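Long-range contact in mucus binding proteinn (Lactobacillus reuteri, PDB 4MT5), which probably binds mucin glycoproteins at the bacterial cell surface, the chain described here being one of its Mub repeats, with ubiquitin-like beta-grasp folds: residues 138-150 against 160-174. Sequence-based numbering, arbitrary orientation.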
ATOM      1  N   GLN A 138       9.444  12.686   2.646  1.00 25.88           N
ATOM      2  CA  GLN A 138       8.607  12.197   3.728  1.00 27.48           C
ATOM      3  C   GLN A 138       7.927  13.333   4.506  1.00 26.68           C
ATOM      4  O   GLN A 138       8.596  14.181   5.077  1.00 26.88           O
ATOM      5  CB  GLN A 138       9.411  11.294   4.662  1.00 25.05           C
ATOM      6  CG  GLN A 138       8.615  10.776   5.836  1.00 25.85           C
ATOM      7  CD  GLN A 138       8.758  11.643   7.076  1.00 28.34           C
ATOM      8  OE1 GLN A 138       9.861  12.030   7.459  1.00 29.10           O
ATOM      9  NE2 GLN A 138       7.640  11.957   7.700  1.00 31.87           N
ATOM     10  N   ALA A 139       6.595  13.336   4.513  1.00 27.35           N
ATOM     11  CA  ALA A 139       5.815  14.341   5.233  1.00 28.01           C
ATOM     12  C   ALA A 139       4.372  13.881   5.433  1.00 29.11           C
ATOM     13  O   ALA A 139       3.780  13.274   4.543  1.00 26.24           O
ATOM     14  CB  ALA A 139       5.840  15.666   4.497  1.00 25.15           C
ATOM     15  N   ASP A 140       3.818  14.188   6.603  1.00 29.75           N
ATOM     16  CA  ASP A 140       2.454  13.814   6.959  1.00 30.04           C
ATOM     17  C   ASP A 140       1.489  14.970   6.863  1.00 33.30           C
ATOM     18  O   ASP A 140       0.285  14.804   7.048  1.00 37.69           O
ATOM     19  CB  ASP A 140       2.404  13.273   8.378  1.00 30.71           C
ATOM     20  CG  ASP A 140       2.914  11.860   8.468  1.00 34.54           C
ATOM     21  OD1 ASP A 140       2.995  11.191   7.409  1.00 34.68           O
ATOM     22  OD2 ASP A 140       3.229  11.414   9.592  1.00 34.86           O
ATOM     23  N   SER A 141       2.023  16.152   6.595  1.00 37.11           N
ATOM     24  CA  SER A 141       1.197  17.339   6.418  1.00 37.25           C
ATOM     25  C   SER A 141       1.939  18.366   5.586  1.00 36.27           C
ATOM     26  O   SER A 141       3.090  18.168   5.203  1.00 37.36           O
ATOM     27  CB  SER A 141       0.809  17.933   7.764  1.00 32.17           C
ATOM     28  OG  SER A 141       1.956  18.123   8.564  1.00 32.29           O
ATOM     29  N   LYS A 142       1.272  19.465   5.298  1.00 38.07           N
ATOM     30  CA  LYS A 142       1.854  20.509   4.474  1.00 41.85           C
ATOM     31  C   LYS A 142       1.115  21.769   4.864  1.00 40.24           C
ATOM     32  O   LYS A 142      -0.091  21.735   5.104  1.00 40.43           O
ATOM     33  CB  LYS A 142       1.683  20.171   2.979  1.00 39.86           C
ATOM     34  CG  LYS A 142       2.007  21.286   1.993  1.00 39.04           C
ATOM     35  CD  LYS A 142       3.435  21.808   2.145  1.00 43.44           C
ATOM     36  CE  LYS A 142       3.778  22.793   1.017  1.00 45.01           C
ATOM     37  NZ  LYS A 142       2.636  23.736   0.732  1.00 44.12           N
ATOM     38  N   THR A 143       1.836  22.870   5.004  1.00 43.83           N
ATOM     39  CA  THR A 143       1.166  24.123   5.296  1.00 45.08           C
ATOM     40  C   THR A 143       1.048  24.901   3.999  1.00 44.78           C
ATOM     41  O   THR A 143       1.993  24.971   3.209  1.00 40.55           O
ATOM     42  CB  THR A 143       1.903  24.961   6.354  1.00 44.13           C
ATOM     43  OG1 THR A 143       3.182  25.359   5.846  1.00 42.12           O
ATOM     44  CG2 THR A 143       2.080  24.168   7.641  1.00 43.26           C
ATOM     45  N   PHE A 144      -0.135  25.452   3.761  1.00 45.31           N
ATOM     46  CA  PHE A 144      -0.309  26.316   2.619  1.00 46.06           C
ATOM     47  C   PHE A 144       0.238  27.680   2.985  1.00 48.43           C
ATOM     48  O   PHE A 144      -0.069  28.204   4.063  1.00 50.90           O
ATOM     49  CB  PHE A 144      -1.778  26.417   2.250  1.00 44.12           C
ATOM     50  CG  PHE A 144      -2.264  25.282   1.412  1.00 44.47           C
ATOM     51  CD1 PHE A 144      -1.678  25.016   0.178  1.00 47.24           C
ATOM     52  CD2 PHE A 144      -3.313  24.485   1.843  1.00 42.29           C
ATOM     53  CE1 PHE A 144      -2.127  23.968  -0.611  1.00 46.69           C
ATOM     54  CE2 PHE A 144      -3.771  23.435   1.060  1.00 43.27           C
ATOM     55  CZ  PHE A 144      -3.174  23.175  -0.171  1.00 46.94           C
ATOM     56  N   ALA A 145       1.065  28.242   2.108  1.00 46.25           N
ATOM     57  CA  ALA A 145       1.553  29.595   2.316  1.00 50.17           C
ATOM     58  C   ALA A 145       0.347  30.522   2.363  1.00 54.98           C
ATOM     59  O   ALA A 145      -0.555  30.401   1.532  1.00 53.94           O
ATOM     60  CB  ALA A 145       2.494  29.999   1.198  1.00 47.62           C
ATOM     61  N   ALA A 146       0.305  31.413   3.351  1.00 56.69           N
ATOM     62  CA  ALA A 146      -0.727  32.441   3.390  1.00 54.27           C
ATOM     63  C   ALA A 146      -0.682  33.246   2.089  1.00 54.16           C
ATOM     64  O   ALA A 146       0.398  33.549   1.572  1.00 52.65           O
ATOM     65  CB  ALA A 146      -0.534  33.346   4.596  1.00 54.72           C
ATOM     66  N   VAL A 147      -1.853  33.559   1.539  1.00 57.64           N
ATOM     67  CA  VAL A 147      -1.922  34.330   0.292  1.00 59.18           C
ATOM     68  C   VAL A 147      -2.426  35.763   0.502  1.00 60.79           C
ATOM     69  O   VAL A 147      -3.501  35.991   1.082  1.00 56.07           O
ATOM     70  CB  VAL A 147      -2.756  33.625  -0.821  1.00 56.27           C
ATOM     71  CG1 VAL A 147      -3.134  34.608  -1.917  1.00 53.02           C
ATOM     72  CG2 VAL A 147      -1.985  32.460  -1.412  1.00 54.61           C
ATOM     73  N   PRO A 148      -1.623  36.737   0.045  1.00 64.30           N
ATOM     74  CA  PRO A 148      -1.985  38.152   0.061  1.00 62.22           C
ATOM     75  C   PRO A 148      -3.031  38.428  -1.006  1.00 62.03           C
ATOM     76  O   PRO A 148      -2.822  38.072  -2.178  1.00 59.34           O
ATOM     77  CB  PRO A 148      -0.671  38.854  -0.314  1.00 55.04           C
ATOM     78  CG  PRO A 148       0.398  37.838  -0.090  1.00 56.87           C
ATOM     79  CD  PRO A 148      -0.243  36.538  -0.430  1.00 56.26           C
ATOM     80  N   SER A 149      -4.146  39.030  -0.598  1.00 60.85           N
ATOM     81  CA  SER A 149      -5.132  39.543  -1.539  1.00 62.28           C
ATOM     82  C   SER A 149      -4.454  40.621  -2.379  1.00 63.16           C
ATOM     83  O   SER A 149      -3.819  41.520  -1.821  1.00 63.00           O
ATOM     84  CB  SER A 149      -6.314  40.163  -0.786  1.00 62.33           C
ATOM     85  OG  SER A 149      -6.818  39.297   0.217  1.00 62.52           O
ATOM     86  N   PRO A 150      -4.576  40.540  -3.718  1.00 57.47           N
ATOM     87  CA  PRO A 150      -3.914  41.541  -4.561  1.00 57.14           C
ATOM     88  C   PRO A 150      -4.598  42.918  -4.462  1.00 61.72           C
ATOM     89  O   PRO A 150      -5.737  43.027  -3.996  1.00 56.18           O
ATOM     90  CB  PRO A 150      -4.062  40.972  -5.975  1.00 52.43           C
ATOM     91  CG  PRO A 150      -4.626  39.600  -5.816  1.00 53.19           C
ATOM     92  CD  PRO A 150      -5.349  39.580  -4.520  1.00 52.49           C
ATOM     93  N   GLN A 160      -7.196  41.246   4.292  1.00 65.37           N
ATOM     94  CA  GLN A 160      -5.947  41.660   3.649  1.00 69.44           C
ATOM     95  C   GLN A 160      -5.189  40.464   3.047  1.00 68.74           C
ATOM     96  O   GLN A 160      -4.517  40.575   2.011  1.00 66.61           O
ATOM     97  CB  GLN A 160      -5.070  42.435   4.643  1.00 72.32           C
ATOM     98  CG  GLN A 160      -3.738  42.931   4.076  1.00 80.35           C
ATOM     99  CD  GLN A 160      -3.897  43.714   2.777  1.00 84.92           C
ATOM    100  OE1 GLN A 160      -4.366  44.860   2.775  1.00 80.97           O
ATOM    101  NE2 GLN A 160      -3.506  43.093   1.662  1.00 79.17           N
ATOM    102  N   GLN A 161      -5.316  39.319   3.705  1.00 62.81           N
ATOM    103  CA  GLN A 161      -4.762  38.075   3.208  1.00 61.39           C
ATOM    104  C   GLN A 161      -5.525  36.952   3.876  1.00 60.55           C
ATOM    105  O   GLN A 161      -6.133  37.140   4.932  1.00 57.46           O
ATOM    106  CB  GLN A 161      -3.287  37.960   3.584  1.00 63.70           C
ATOM    107  CG  GLN A 161      -3.064  37.895   5.089  1.00 63.39           C
ATOM    108  CD  GLN A 161      -1.695  37.368   5.473  1.00 66.66           C
ATOM    109  OE1 GLN A 161      -0.709  37.563   4.753  1.00 64.62           O
ATOM    110  NE2 GLN A 161      -1.629  36.692   6.619  1.00 62.05           N
ATOM    111  N   ILE A 162      -5.506  35.776   3.276  1.00 59.44           N
ATOM    112  CA  ILE A 162      -6.008  34.636   4.014  1.00 62.36           C
ATOM    113  C   ILE A 162      -4.825  33.831   4.568  1.00 61.52           C
ATOM    114  O   ILE A 162      -3.762  33.744   3.937  1.00 55.91           O
ATOM    115  CB  ILE A 162      -6.990  33.796   3.192  1.00 58.93           C
ATOM    116  CG1 ILE A 162      -7.736  32.807   4.110  1.00 63.05           C
ATOM    117  CG2 ILE A 162      -6.264  33.129   2.031  1.00 52.83           C
ATOM    118  CD1 ILE A 162      -8.291  33.418   5.419  1.00 55.88           C
ATOM    119  N   ASN A 163      -5.018  33.284   5.766  1.00 60.20           N
ATOM    120  CA  ASN A 163      -3.943  32.708   6.573  1.00 60.35           C
ATOM    121  C   ASN A 163      -3.188  31.532   5.975  1.00 60.94           C
ATOM    122  O   ASN A 163      -3.402  31.126   4.830  1.00 59.13           O
ATOM    123  CB  ASN A 163      -4.503  32.268   7.929  1.00 62.58           C
ATOM    124  CG  ASN A 163      -5.126  33.412   8.692  1.00 61.82           C
ATOM    125  OD1 ASN A 163      -5.122  34.550   8.222  1.00 61.09           O
ATOM    126  ND2 ASN A 163      -5.665  33.120   9.872  1.00 53.38           N
ATOM    127  N   GLU A 164      -2.281  30.994   6.778  1.00 64.47           N
ATOM    128  CA  GLU A 164      -1.725  29.688   6.504  1.00 57.82           C
ATOM    129  C   GLU A 164      -2.714  28.686   7.045  1.00 56.73           C
ATOM    130  O   GLU A 164      -3.422  28.954   8.026  1.00 58.32           O
ATOM    131  CB  GLU A 164      -0.415  29.488   7.238  1.00 54.79           C
ATOM    132  CG  GLU A 164       0.754  30.227   6.676  1.00 54.65           C
ATOM    133  CD  GLU A 164       2.014  29.880   7.432  1.00 60.36           C
ATOM    134  OE1 GLU A 164       1.911  29.595   8.650  1.00 55.55           O
ATOM    135  OE2 GLU A 164       3.099  29.869   6.808  1.00 65.54           O
ATOM    136  N   PHE A 165      -2.756  27.533   6.395  1.00 51.46           N
ATOM    137  CA  PHE A 165      -3.554  26.414   6.853  1.00 51.52           C
ATOM    138  C   PHE A 165      -2.723  25.144   6.667  1.00 49.91           C
ATOM    139  O   PHE A 165      -2.058  24.967   5.635  1.00 43.67           O
ATOM    140  CB  PHE A 165      -4.873  26.342   6.072  1.00 49.99           C
ATOM    141  CG  PHE A 165      -5.974  27.196   6.650  1.00 56.40           C
ATOM    142  CD1 PHE A 165      -6.117  27.335   8.031  1.00 58.82           C
ATOM    143  CD2 PHE A 165      -6.867  27.861   5.818  1.00 55.22           C
ATOM    144  CE1 PHE A 165      -7.134  28.118   8.573  1.00 57.89           C
ATOM    145  CE2 PHE A 165      -7.889  28.651   6.348  1.00 55.46           C
ATOM    146  CZ  PHE A 165      -8.021  28.778   7.728  1.00 61.99           C
ATOM    147  N   THR A 166      -2.729  24.284   7.682  1.00 45.81           N
ATOM    148  CA  THR A 166      -2.028  23.014   7.591  1.00 44.87           C
ATOM    149  C   THR A 166      -3.028  21.938   7.191  1.00 46.92           C
ATOM    150  O   THR A 166      -4.163  21.933   7.669  1.00 43.11           O
ATOM    151  CB  THR A 166      -1.344  22.624   8.920  1.00 44.58           C
ATOM    152  OG1 THR A 166      -0.370  23.613   9.274  1.00 42.85           O
ATOM    153  CG2 THR A 166      -0.640  21.279   8.781  1.00 42.91           C
ATOM    154  N   VAL A 167      -2.612  21.035   6.303  1.00 44.29           N
ATOM    155  CA  VAL A 167      -3.489  19.964   5.850  1.00 41.57           C
ATOM    156  C   VAL A 167      -2.802  18.592   5.905  1.00 43.52           C
ATOM    157  O   VAL A 167      -1.592  18.482   5.708  1.00 42.28           O
ATOM    158  CB  VAL A 167      -4.014  20.248   4.426  1.00 40.47           C
ATOM    159  CG1 VAL A 167      -4.940  21.446   4.438  1.00 39.40           C
ATOM    160  CG2 VAL A 167      -2.862  20.484   3.475  1.00 38.04           C
ATOM    161  N   THR A 168      -3.584  17.554   6.195  1.00 44.02           N
ATOM    162  CA  THR A 168      -3.106  16.176   6.169  1.00 39.71           C
ATOM    163  C   THR A 168      -3.724  15.500   4.947  1.00 40.84           C
ATOM    164  O   THR A 168      -4.554  16.104   4.268  1.00 38.02           O
ATOM    165  CB  THR A 168      -3.537  15.417   7.434  1.00 43.74           C
ATOM    166  OG1 THR A 168      -4.956  15.219   7.409  1.00 45.91           O
ATOM    167  CG2 THR A 168      -3.122  16.169   8.688  1.00 40.15           C
ATOM    168  N   PRO A 169      -3.322  14.249   4.648  1.00 40.94           N
ATOM    169  CA  PRO A 169      -3.965  13.557   3.519  1.00 40.21           C
ATOM    170  C   PRO A 169      -5.493  13.447   3.654  1.00 41.58           C
ATOM    171  O   PRO A 169      -6.227  13.341   2.664  1.00 35.43           O
ATOM    172  CB  PRO A 169      -3.339  12.163   3.573  1.00 33.56           C
ATOM    173  CG  PRO A 169      -2.011  12.383   4.188  1.00 33.20           C
ATOM    174  CD  PRO A 169      -2.156  13.500   5.160  1.00 32.54           C
ATOM    175  N   ASP A 170      -5.961  13.483   4.893  1.00 43.65           N
ATOM    176  CA  ASP A 170      -7.364  13.250   5.179  1.00 49.45           C
ATOM    177  C   ASP A 170      -8.211  14.505   4.936  1.00 50.64           C
ATOM    178  O   ASP A 170      -9.390  14.408   4.579  1.00 51.34           O
ATOM    179  CB  ASP A 170      -7.513  12.738   6.619  1.00 54.94           C
ATOM    180  CG  ASP A 170      -6.608  11.528   6.909  1.00 62.98           C
ATOM    181  OD1 ASP A 170      -6.588  10.572   6.086  1.00 56.70           O
ATOM    182  OD2 ASP A 170      -5.905  11.541   7.951  1.00 65.03           O
ATOM    183  N   SER A 171      -7.579  15.668   5.094  1.00 47.41           N
ATOM    184  CA  SER A 171      -8.241  16.976   5.062  1.00 43.91           C
ATOM    185  C   SER A 171      -9.182  17.218   3.872  1.00 44.58           C
ATOM    186  O   SER A 171      -9.014  16.624   2.799  1.00 39.27           O
ATOM    187  CB  SER A 171      -7.190  18.099   5.126  1.00 40.71           C
ATOM    188  OG  SER A 171      -6.423  18.048   6.322  1.00 37.00           O
ATOM    189  N   LYS A 172     -10.167  18.099   4.092  1.00 48.11           N
ATOM    190  CA  LYS A 172     -11.095  18.566   3.050  1.00 45.64           C
ATOM    191  C   LYS A 172     -10.575  19.818   2.348  1.00 42.67           C
ATOM    192  O   LYS A 172      -9.954  20.679   2.979  1.00 40.11           O
ATOM    193  CB  LYS A 172     -12.464  18.896   3.641  1.00 47.04           C
ATOM    194  CG  LYS A 172     -13.151  17.762   4.372  1.00 53.69           C
ATOM    195  CD  LYS A 172     -14.477  18.248   4.929  1.00 54.49           C
ATOM    196  CE  LYS A 172     -14.997  17.322   6.013  1.00 65.47           C
ATOM    197  NZ  LYS A 172     -16.160  17.923   6.733  1.00 70.17           N
ATOM    198  N   ASP A 173     -10.857  19.925   1.049  1.00 43.61           N
ATOM    199  CA  ASP A 173     -10.361  21.034   0.229  1.00 47.10           C
ATOM    200  C   ASP A 173     -10.689  22.390   0.833  1.00 46.26           C
ATOM    201  O   ASP A 173     -11.622  22.522   1.624  1.00 45.68           O
ATOM    202  CB  ASP A 173     -10.914  20.965  -1.201  1.00 46.07           C
ATOM    203  CG  ASP A 173     -10.166  19.969  -2.080  1.00 51.71           C
ATOM    204  OD1 ASP A 173      -8.978  19.669  -1.792  1.00 49.25           O
ATOM    205  OD2 ASP A 173     -10.769  19.494  -3.074  1.00 55.89           O
ATOM    206  N   ILE A 174      -9.921  23.402   0.457  1.00 46.47           N
ATOM    207  CA  ILE A 174     -10.124  24.712   1.051  1.00 50.68           C
ATOM    208  C   ILE A 174     -10.743  25.724   0.087  1.00 49.74           C
ATOM    209  O   ILE A 174     -10.176  26.034  -0.961  1.00 47.58           O
ATOM    210  CB  ILE A 174      -8.829  25.243   1.668  1.00 49.07           C
ATOM    211  CG1 ILE A 174      -8.448  24.365   2.865  1.00 45.09           C
ATOM    212  CG2 ILE A 174      -8.998  26.703   2.079  1.00 46.67           C
ATOM    213  CD1 ILE A 174      -7.272  24.887   3.665  1.00 48.69           C
TER
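Phe144 turns its ring against Val167 because its CG lies beside the backbone N, opposite the carbonyl carbon (chi1 -83°), while Val167, with CG1 anti to its carbonyl carbon (chi1 -67°), holds CG2 between N and carbonyl carbon. CE2 of Phe144 meets CG2 of Val167 at 3.9 Å, the two side chains running at about a right angle, and CD1 of Ile174 lies 4.4 Å from CD2 of Phe144. Thr109 and Val111 of strand 104-120 also touch this ring, and Val147 and Ile162, on the same face, rest on Tyr95 and Ile93 of strand 85-96. Residues 142-148 and 161-167 thus form a two-stranded antiparallel ribbon packed on strands 85-96 and 104-120, within the Muc B2-like domain of this ubiquitin-like beta-grasp repeat. Lys142 and Val167 make a hydrogen-bonded pair, with N of Val167 donating to O of Lys142 at 2.9 Å. The ribbon is interrupted around Ala145 and Asn163, then resumes where Val147 and Ile162 exchange two backbone bonds; N of Ser149 donates to O of Gln160 at 3.1 Å. On the other face Thr143 and Thr166 form a non-hydrogen-bonded pair, their side chains obliquely crossed. Past the ribbon, the backbone O of Asp140 approaches CD of Pro169 at 3.4 Å and also faces the side chain of Thr168, whose OG1 accepts from N of Asp170 at 3.2 Å in an ST turn. With alanine at Thr168 the hydroxyl and the methyl beside Asp140 O are gone, which is likely to leave the N-H of Asp170 without this acceptor and the turn less firmly held. N of Thr168 in turn donates to OG of Ser171 at 2.9 Å.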